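Local coordinates for protein diaminopimelate decarboxylase (Methanocaldococcus jannaschii, PDB 1TWI) that catalyses the pyridoxal 5'-phosphate-dependent decarboxylation of meso-diaminopimelate to L-lysine, the last step of the diaminopimelate route, as a homodimer, at residues L32-E38 and R402-K408; H337-C342 and D377-D383. All blocks are in the same frame, centred on the assembly; numbering follows the deposited sequence.

Contact 1 of 2, residues L32-E38 and R402-K408; sequences LYVMSEE and RMVLTSK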
loop_
_atom_site.group_PDB
_atom_site.type_symbol
_atom_site.label_atom_id
_atom_site.label_comp_id
_atom_site.label_asym_id
_atom_site.label_seq_id
_atom_site.Cartn_x
_atom_site.Cartn_y
_atom_site.Cartn_z
ATOM N N LEU A 32 -2.353 16.795 -5.380
ATOM C CA LEU A 32 -2.747 16.643 -6.788
ATOM C C LEU A 32 -1.672 15.964 -7.661
ATOM O O LEU A 32 -0.527 16.396 -7.651
ATOM C CB LEU A 32 -2.991 18.055 -7.401
ATOM C CG LEU A 32 -3.469 18.194 -8.844
ATOM C CD1 LEU A 32 -4.937 17.782 -8.858
ATOM C CD2 LEU A 32 -3.381 19.655 -9.350
ATOM N N TYR A 33 -2.051 14.963 -8.447
ATOM C CA TYR A 33 -1.121 14.345 -9.399
ATOM C C TYR A 33 -1.269 15.134 -10.693
ATOM O O TYR A 33 -2.410 15.451 -11.117
ATOM C CB TYR A 33 -1.518 12.901 -9.722
ATOM C CG TYR A 33 -0.914 11.866 -8.784
ATOM C CD1 TYR A 33 0.372 11.368 -9.008
ATOM C CD2 TYR A 33 -1.622 11.365 -7.706
ATOM C CE1 TYR A 33 0.925 10.396 -8.196
ATOM C CE2 TYR A 33 -1.056 10.371 -6.853
ATOM C CZ TYR A 33 0.224 9.906 -7.127
ATOM O OH TYR A 33 0.842 8.928 -6.368
ATOM N N VAL A 34 -0.149 15.465 -11.334
ATOM C CA VAL A 34 -0.215 16.154 -12.634
ATOM C C VAL A 34 0.554 15.191 -13.589
ATOM O O VAL A 34 1.732 14.838 -13.354
ATOM C CB VAL A 34 0.505 17.539 -12.580
ATOM C CG1 VAL A 34 0.465 18.267 -13.992
ATOM C CG2 VAL A 34 -0.181 18.428 -11.501
ATOM N N MET A 35 -0.081 14.800 -14.675
ATOM C CA MET A 35 0.552 13.911 -15.622
ATOM C C MET A 35 0.776 14.715 -16.869
ATOM O O MET A 35 -0.187 15.295 -17.387
ATOM C CB MET A 35 -0.379 12.722 -15.946
ATOM C CG MET A 35 -0.528 11.746 -14.739
ATOM S SD MET A 35 1.076 10.901 -14.295
ATOM C CE MET A 35 1.301 9.825 -15.638
ATOM N N SER A 36 2.015 14.732 -17.374
ATOM C CA SER A 36 2.343 15.491 -18.615
ATOM C C SER A 36 2.111 14.600 -19.840
ATOM O O SER A 36 2.800 13.567 -20.045
ATOM C CB SER A 36 3.825 15.945 -18.612
ATOM O OG SER A 36 4.183 16.440 -19.902
ATOM N N GLU A 37 1.143 14.987 -20.667
ATOM C CA GLU A 37 0.851 14.209 -21.853
ATOM C C GLU A 37 2.052 14.230 -22.787
ATOM O O GLU A 37 2.410 13.206 -23.360
ATOM C CB GLU A 37 -0.366 14.795 -22.580
ATOM C CG GLU A 37 -0.666 14.107 -23.922
ATOM C CD GLU A 37 -1.933 14.694 -24.518
ATOM O OE1 GLU A 37 -3.013 14.128 -24.305
ATOM O OE2 GLU A 37 -1.873 15.755 -25.152
ATOM N N GLU A 38 2.682 15.391 -22.962
ATOM C CA GLU A 38 3.852 15.438 -23.864
ATOM C C GLU A 38 5.020 14.582 -23.314
ATOM O O GLU A 38 5.746 13.956 -24.080
ATOM C CB GLU A 38 4.301 16.911 -24.052
ATOM C CG GLU A 38 5.542 17.142 -24.938
ATOM C CD GLU A 38 5.375 16.735 -26.415
ATOM O OE1 GLU A 38 4.230 16.611 -26.925
ATOM O OE2 GLU A 38 6.431 16.558 -27.071
ATOM N N ARG A 402 -7.066 13.734 -6.589
ATOM C CA ARG A 402 -7.412 14.105 -7.956
ATOM C C ARG A 402 -6.146 13.990 -8.786
ATOM O O ARG A 402 -5.061 14.021 -8.228
ATOM C CB ARG A 402 -7.820 15.570 -8.017
ATOM C CG ARG A 402 -9.304 15.791 -7.946
ATOM C CD ARG A 402 -9.634 17.277 -7.944
ATOM N NE ARG A 402 -11.027 17.485 -8.305
ATOM C CZ ARG A 402 -11.557 18.689 -8.497
ATOM N NH1 ARG A 402 -10.794 19.804 -8.326
ATOM N NH2 ARG A 402 -12.820 18.780 -8.931
ATOM N N MET A 403 -6.313 13.877 -10.109
ATOM C CA MET A 403 -5.201 13.867 -11.053
ATOM C C MET A 403 -5.647 14.660 -12.282
ATOM O O MET A 403 -6.795 14.499 -12.724
ATOM C CB MET A 403 -4.860 12.470 -11.588
ATOM C CG MET A 403 -4.664 11.429 -10.485
ATOM S SD MET A 403 -3.499 10.093 -11.051
ATOM C CE MET A 403 -4.500 9.380 -12.508
ATOM N N VAL A 404 -4.734 15.459 -12.854
ATOM C CA VAL A 404 -5.037 16.197 -14.067
ATOM C C VAL A 404 -3.978 15.813 -15.107
ATOM O O VAL A 404 -2.878 15.303 -14.748
ATOM C CB VAL A 404 -4.998 17.743 -13.883
ATOM C CG1 VAL A 404 -6.162 18.205 -12.999
ATOM C CG2 VAL A 404 -3.664 18.201 -13.230
ATOM N N LEU A 405 -4.334 16.024 -16.378
ATOM C CA LEU A 405 -3.467 15.777 -17.520
ATOM C C LEU A 405 -3.182 17.156 -18.145
ATOM O O LEU A 405 -4.131 17.912 -18.436
ATOM C CB LEU A 405 -4.157 14.894 -18.576
ATOM C CG LEU A 405 -3.272 14.572 -19.807
ATOM C CD1 LEU A 405 -2.230 13.481 -19.535
ATOM C CD2 LEU A 405 -4.167 14.169 -20.942
ATOM N N THR A 406 -1.895 17.513 -18.281
ATOM C CA THR A 406 -1.530 18.782 -18.901
ATOM C C THR A 406 -1.205 18.381 -20.317
ATOM O O THR A 406 -0.430 17.450 -20.552
ATOM C CB THR A 406 -0.293 19.466 -18.234
ATOM O OG1 THR A 406 0.767 18.512 -18.121
ATOM C CG2 THR A 406 -0.656 20.036 -16.871
ATOM N N SER A 407 -1.772 19.131 -21.249
ATOM C CA SER A 407 -1.710 18.830 -22.666
ATOM C C SER A 407 -1.680 20.140 -23.461
ATOM O O SER A 407 -2.028 21.207 -22.932
ATOM C CB SER A 407 -2.990 18.041 -23.002
ATOM O OG SER A 407 -3.293 18.021 -24.390
ATOM N N LYS A 408 -1.227 20.080 -24.702
ATOM C CA LYS A 408 -1.243 21.290 -25.512
ATOM C C LYS A 408 -2.707 21.767 -25.626
ATOM O O LYS A 408 -2.984 22.966 -25.775
ATOM C CB LYS A 408 -0.687 20.983 -26.911
ATOM C CG LYS A 408 0.808 20.960 -26.929
ATOM C CD LYS A 408 1.328 20.352 -28.214
ATOM C CE LYS A 408 2.849 20.527 -28.339
ATOM N NZ LYS A 408 3.516 20.254 -27.036
HETATM O O HOH W 1 0.062 17.585 -25.436
HETATM O O HOH W 2 1.476 18.054 -22.638
#
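Tyr33 and Met403 lie side by side on one face of a parallel pair of beta strands, 32-36 and 402-407, which brings an early strand into the beta domain of this fold-type III PLP enzyme just before helix 37-58. Met403 CG packs 3.6 Å from Tyr33 CB, and Met403 SD continues to 4.5 Å from the centroid of the Tyr33 ring, 37° off its normal, an oblique Met-aromatic contact. The phenol end reaches on to the carbonyl of Asp326. On the other face Val34 CG2 runs alongside Val404 CG2 at 3.9 Å, while Val34 CG1 meets Thr406 CG2 at 3.6 Å, the two side chains crossing at about a right angle; Thr406 OG1 turns instead to Asp17. Between the faces the ladder runs through Met35, whose N bonds Val404 O at 2.8 Å and whose O receives Thr406 N. Ser36, the helix N-cap, takes Gln39 N on OG, which also hydrogen-bonds the same Asp17. Glu37 reaches across to the end of strand 402-407, its chain extended with CG anti to the backbone N (chi1 175°). Its OE1 binds His432 of the second subunit, tying the strand end to the dimer partner. Ser407 OG donates to Glu37 OE2 at 2.8 Å from above the carboxylate plane, 45° out of it, and a water bridges the same OE2 to Lys408 N.

Contact 2 of 2, residues H337-C342 and D377-D383; sequences HHIINC and DVLAIFD
His338 sets the edge of its imidazole against the face of the Phe382 ring, a T-shaped pair with planes at 83°, beside an antiparallel ladder of strands 339-341 and 378-382 in the beta domain. His338 ND1 stands 3.8 Å above the Phe382 ring plane, over its centre, and has no polar partner in the model. Ile340 comes to the edge of the same phenylalanine, CD1 to Phe382 CE1 at 3.8 Å, and shares its side of the sheet with Ala380, whose CB touches Cys342 SG at 3.9 Å. The other face is buried and closely packed: Ile339 CG1 lies alongside Ile381 CG1 at 4.0 Å, with Leu379 next to Ile339. Phe382 O lies in the ring plane of His337 and accepts its ND1-H at 2.9 Å, the ring turned there with CG beside the backbone N (chi1 -69°). His337 lies next to Arg329, which lines the bound-lysine pocket. By contrast His338, Ile340 and Asp377 are partly exposed, and water bridges both ends: His338 N to Asp383 OD2, itself paired with Lys257, and Asn341 OD1 to Val378 N. Asn341 ND2 donates a nearly straight hydrogen bond (3.0 Å) to Asp377 OD2 from above the carboxylate plane; Lys345 forms a salt bridge there too. Strand 300-311 bonds to the other edge of 378-382, Phe14 of strand 13-16 packs on Ile340, Cys342 and Ala380, and helix 21-28 meets Cys342 and Val378.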
loop_
_atom_site.group_PDB
_atom_site.type_symbol
_atom_site.label_atom_id
_atom_site.label_comp_id
_atom_site.label_asym_id
_atom_site.label_seq_id
_atom_site.Cartn_x
_atom_site.Cartn_y
_atom_site.Cartn_z
ATOM N N HIS A 337 12.845 10.309 -4.306
ATOM C CA HIS A 337 12.187 11.138 -5.311
ATOM C C HIS A 337 12.707 12.567 -5.087
ATOM O O HIS A 337 12.854 12.980 -3.963
ATOM C CB HIS A 337 10.659 11.193 -5.186
ATOM C CG HIS A 337 9.984 9.901 -5.529
ATOM N ND1 HIS A 337 9.332 9.688 -6.731
ATOM C CD2 HIS A 337 9.876 8.750 -4.825
ATOM C CE1 HIS A 337 8.849 8.454 -6.745
ATOM N NE2 HIS A 337 9.169 7.864 -5.601
ATOM N N HIS A 338 13.015 13.273 -6.165
ATOM C CA HIS A 338 13.456 14.666 -6.119
ATOM C C HIS A 338 12.226 15.524 -5.686
ATOM O O HIS A 338 11.105 15.277 -6.097
ATOM C CB HIS A 338 13.917 15.069 -7.520
ATOM C CG HIS A 338 14.533 16.421 -7.563
ATOM N ND1 HIS A 338 14.149 17.387 -8.478
ATOM C CD2 HIS A 338 15.481 16.992 -6.781
ATOM C CE1 HIS A 338 14.844 18.497 -8.263
ATOM N NE2 HIS A 338 15.652 18.286 -7.233
ATOM N N ILE A 339 12.449 16.512 -4.842
ATOM C CA ILE A 339 11.373 17.345 -4.337
ATOM C C ILE A 339 11.828 18.805 -4.378
ATOM O O ILE A 339 12.961 19.088 -4.013
ATOM C CB ILE A 339 11.056 16.975 -2.850
ATOM C CG1 ILE A 339 10.545 15.520 -2.775
ATOM C CG2 ILE A 339 9.985 17.933 -2.227
ATOM C CD1 ILE A 339 10.518 14.949 -1.334
ATOM N N ILE A 340 10.951 19.717 -4.805
ATOM C CA ILE A 340 11.260 21.148 -4.830
ATOM C C ILE A 340 10.065 21.980 -4.329
ATOM O O ILE A 340 8.920 21.506 -4.214
ATOM C CB ILE A 340 11.511 21.682 -6.267
ATOM C CG1 ILE A 340 10.197 21.592 -7.067
ATOM C CG2 ILE A 340 12.655 20.861 -7.002
ATOM C CD1 ILE A 340 10.358 22.104 -8.526
ATOM N N ASN A 341 10.354 23.242 -4.041
ATOM C CA ASN A 341 9.317 24.185 -3.691
ATOM C C ASN A 341 8.918 24.676 -5.083
ATOM O O ASN A 341 9.780 24.900 -5.935
ATOM C CB ASN A 341 9.903 25.364 -2.917
ATOM C CG ASN A 341 8.829 26.228 -2.271
ATOM O OD1 ASN A 341 7.743 26.445 -2.851
ATOM N ND2 ASN A 341 9.129 26.737 -1.076
ATOM N N CYS A 342 7.631 24.824 -5.347
ATOM C CA CYS A 342 7.215 25.358 -6.648
ATOM C C CYS A 342 7.538 26.836 -6.802
ATOM O O CYS A 342 7.411 27.363 -7.892
ATOM C CB CYS A 342 5.701 25.194 -6.847
ATOM S SG CYS A 342 5.291 23.433 -7.223
ATOM N N ASP A 377 2.943 27.210 0.741
ATOM C CA ASP A 377 3.718 26.920 -0.461
ATOM C C ASP A 377 3.253 25.537 -0.932
ATOM O O ASP A 377 2.664 24.772 -0.170
ATOM C CB ASP A 377 5.221 26.832 -0.125
ATOM C CG ASP A 377 5.883 28.207 -0.021
ATOM O OD1 ASP A 377 5.227 29.197 -0.434
ATOM O OD2 ASP A 377 7.060 28.271 0.439
ATOM N N VAL A 378 3.544 25.246 -2.186
ATOM C CA VAL A 378 3.195 23.970 -2.811
ATOM C C VAL A 378 4.526 23.288 -3.153
ATOM O O VAL A 378 5.391 23.924 -3.785
ATOM C CB VAL A 378 2.412 24.226 -4.108
ATOM C CG1 VAL A 378 2.106 22.867 -4.832
ATOM C CG2 VAL A 378 1.046 24.989 -3.769
ATOM N N LEU A 379 4.712 22.043 -2.703
ATOM C CA LEU A 379 5.920 21.331 -3.043
ATOM C C LEU A 379 5.560 20.358 -4.179
ATOM O O LEU A 379 4.415 19.882 -4.238
ATOM C CB LEU A 379 6.448 20.497 -1.863
ATOM C CG LEU A 379 6.690 21.194 -0.526
ATOM C CD1 LEU A 379 7.402 20.203 0.392
ATOM C CD2 LEU A 379 7.609 22.444 -0.740
ATOM N N ALA A 380 6.512 20.081 -5.081
ATOM C CA ALA A 380 6.299 19.110 -6.142
ATOM C C ALA A 380 7.252 17.913 -5.904
ATOM O O ALA A 380 8.504 18.077 -5.732
ATOM C CB ALA A 380 6.588 19.744 -7.516
ATOM N N ILE A 381 6.681 16.714 -5.916
ATOM C CA ILE A 381 7.477 15.503 -5.741
ATOM C C ILE A 381 7.532 14.940 -7.141
ATOM O O ILE A 381 6.500 14.597 -7.757
ATOM C CB ILE A 381 6.747 14.523 -4.780
ATOM C CG1 ILE A 381 6.592 15.195 -3.394
ATOM C CG2 ILE A 381 7.573 13.190 -4.627
ATOM C CD1 ILE A 381 5.385 14.519 -2.526
ATOM N N PHE A 382 8.750 14.821 -7.657
ATOM C CA PHE A 382 8.961 14.337 -9.021
ATOM C C PHE A 382 8.862 12.840 -9.257
ATOM O O PHE A 382 9.068 12.043 -8.361
ATOM C CB PHE A 382 10.372 14.693 -9.511
ATOM C CG PHE A 382 10.541 16.133 -9.954
ATOM C CD1 PHE A 382 9.898 17.173 -9.263
ATOM C CD2 PHE A 382 11.395 16.441 -11.002
ATOM C CE1 PHE A 382 10.132 18.509 -9.622
ATOM C CE2 PHE A 382 11.653 17.785 -11.388
ATOM C CZ PHE A 382 11.016 18.809 -10.688
ATOM N N ASP A 383 8.569 12.503 -10.510
ATOM C CA ASP A 383 8.662 11.144 -11.008
ATOM C C ASP A 383 7.723 10.172 -10.283
ATOM O O ASP A 383 8.133 9.114 -9.824
ATOM C CB ASP A 383 10.130 10.724 -10.854
ATOM C CG ASP A 383 11.082 11.653 -11.617
ATOM O OD1 ASP A 383 10.766 11.968 -12.792
ATOM O OD2 ASP A 383 12.131 12.079 -11.072
HETATM O O HOH W 3 13.076 11.839 -8.579
HETATM O O HOH W 4 5.206 27.153 -3.622
#

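Overall arrangement
Both contacts are largely buried and belong to one mixed sheet, with strand 300-311 between them: it pairs with 32-36 on one side and with 378-382 on the other. Their centres are 15 Å apart, and their nearest atoms about 7 Å. Both rest on a backbone ladder with aliphatic side chains. Contact 1 joins parallel strands far apart in sequence, adds a Met-aromatic pair, and ends at the second subunit and, by Lys408, at solvent. Contact 2 pairs antiparallel strands from one part of the chain, has no fully exposed residue, touches no other subunit, and adds a T-shaped His-Phe pair and water bridges at its ends. Strand 13-16 and helix 21-28 lie against both, while Tyr33 and His337 both touch Met327.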